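Local coordinates for bacillaene synthase dehydratase PksH (Bacillus subtilis, PDB 3HP0), which dehydrates a carrier-tethered (S)-3-hydroxy-3-methylglutaryl group to a 3-methylglutaconyl group during synthesis of the antibiotic bacillaene, at residues E174-W178 / G179-A183. Sequence-based numbering, arbitrary orientation.
Sequences EASEW and GLIDA
Ala-175 and Leu-180 touch through their CB atoms in a Schellman motif, the turn that closes helix 172-178 of this crotonase-family enzyme and illustrates how one reversed residue can finish a helix. Gly-179 supplies the reversal with a positive phi of 102°, a conformation glycine adopts easily. Gly-179 N makes weak bonds to both Ala-175 O and Ser-176 O, the second at 3.3 Å. The diagnostic bond runs from Leu-180 N to Ala-175 O at 2.8 Å; short but strongly bent, at 122°, it too is weak. Ile-181 N adds a straighter, longer bond at 3.4 Å to Ala-175 O, which thus accepts three weak bonds, the i+4 bond from Gly-179 N and two from residues beyond the glycine.

Apolar contacts accompany this wrap. The methyl of Ala-175 packs against both residues that follow the glycine, with CB 3.8 Å from Leu-180 CB and 3.6 Å from Ile-181 CG1. Leu-180 carries CG and CD2 past the same methyl, and its side chain continues inward to Leu-151 and Ile-155 of helix 148-155. Phe-133 also touches Ala-175, Leu-180 and Ile-181, so strand 132-134 packs against both limbs of the turn. The indole of Trp-178 leads away from 179-183 and has Glu-174 CB above one face, near the rim, while Lys-159 makes a cation-pi contact with the ring.

In Ile-181, chi1 of 50° sets CG1 between the backbone N and carbonyl carbon, against the Ala-175 methyl; the turn about the next bond then brings CD1 to 3.4 Å from Ser-176 CA.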
# COMPACT_ATOMS: atom_id res chain seq x y z
N GLU A 174 -11.77 -2.48 14.03
CA GLU A 174 -12.66 -2.11 12.94
C GLU A 174 -12.09 -2.64 11.63
O GLU A 174 -12.82 -3.19 10.80
CB GLU A 174 -12.83 -0.60 12.83
CG GLU A 174 -13.07 0.09 14.14
CD GLU A 174 -13.30 1.58 13.96
OE1 GLU A 174 -14.43 1.95 13.57
OE2 GLU A 174 -12.34 2.36 14.20
N ALA A 175 -10.79 -2.46 11.44
CA ALA A 175 -10.14 -2.94 10.23
C ALA A 175 -10.49 -4.41 10.06
O ALA A 175 -10.79 -4.87 8.95
CB ALA A 175 -8.63 -2.76 10.33
N SER A 176 -10.45 -5.16 11.16
CA SER A 176 -10.76 -6.58 11.14
C SER A 176 -12.21 -6.82 10.78
O SER A 176 -12.52 -7.62 9.90
CB SER A 176 -10.45 -7.23 12.49
OG SER A 176 -10.77 -8.62 12.49
N GLU A 177 -13.11 -6.12 11.47
CA GLU A 177 -14.53 -6.27 11.23
C GLU A 177 -14.89 -5.89 9.80
O GLU A 177 -15.72 -6.55 9.16
CB GLU A 177 -15.34 -5.41 12.21
CG GLU A 177 -15.06 -5.73 13.68
CD GLU A 177 -15.81 -4.80 14.64
OE1 GLU A 177 -15.35 -4.66 15.80
OE2 GLU A 177 -16.85 -4.23 14.25
N TRP A 178 -14.25 -4.84 9.28
CA TRP A 178 -14.52 -4.37 7.93
C TRP A 178 -13.90 -5.20 6.81
O TRP A 178 -14.36 -5.16 5.67
CB TRP A 178 -14.04 -2.93 7.78
CG TRP A 178 -14.74 -1.95 8.68
CD1 TRP A 178 -15.74 -2.22 9.57
CD2 TRP A 178 -14.49 -0.54 8.76
NE1 TRP A 178 -16.13 -1.06 10.20
CE2 TRP A 178 -15.38 -0.02 9.72
CE3 TRP A 178 -13.60 0.33 8.11
CZ2 TRP A 178 -15.41 1.34 10.05
CZ3 TRP A 178 -13.63 1.68 8.44
CH2 TRP A 178 -14.54 2.17 9.39
N GLY A 179 -12.86 -5.96 7.12
CA GLY A 179 -12.22 -6.76 6.10
C GLY A 179 -10.93 -6.14 5.61
O GLY A 179 -10.29 -6.70 4.72
N LEU A 180 -10.56 -4.99 6.17
CA LEU A 180 -9.32 -4.32 5.78
C LEU A 180 -8.13 -5.24 6.05
O LEU A 180 -7.17 -5.28 5.29
CB LEU A 180 -9.13 -3.01 6.55
CG LEU A 180 -7.77 -2.32 6.32
CD1 LEU A 180 -7.44 -2.30 4.83
CD2 LEU A 180 -7.80 -0.90 6.87
N ILE A 181 -8.19 -5.98 7.15
CA ILE A 181 -7.13 -6.91 7.47
C ILE A 181 -7.75 -8.26 7.82
O ILE A 181 -8.83 -8.33 8.42
CB ILE A 181 -6.23 -6.40 8.66
CG1 ILE A 181 -7.10 -5.98 9.83
CG2 ILE A 181 -5.33 -5.25 8.22
CD1 ILE A 181 -7.40 -7.13 10.76
N ASP A 182 -7.08 -9.33 7.42
CA ASP A 182 -7.53 -10.69 7.70
C ASP A 182 -6.65 -11.06 8.89
O ASP A 182 -5.43 -11.02 8.79
CB ASP A 182 -7.21 -11.62 6.52
CG ASP A 182 -7.47 -10.99 5.17
OD1 ASP A 182 -6.59 -10.28 4.63
OD2 ASP A 182 -8.58 -11.18 4.60
N ALA A 183 -7.24 -11.40 10.03
CA ALA A 183 -6.44 -11.79 11.20
C ALA A 183 -5.41 -10.78 11.73
O ALA A 183 -4.69 -10.13 10.98
CB ALA A 183 -5.74 -13.10 10.93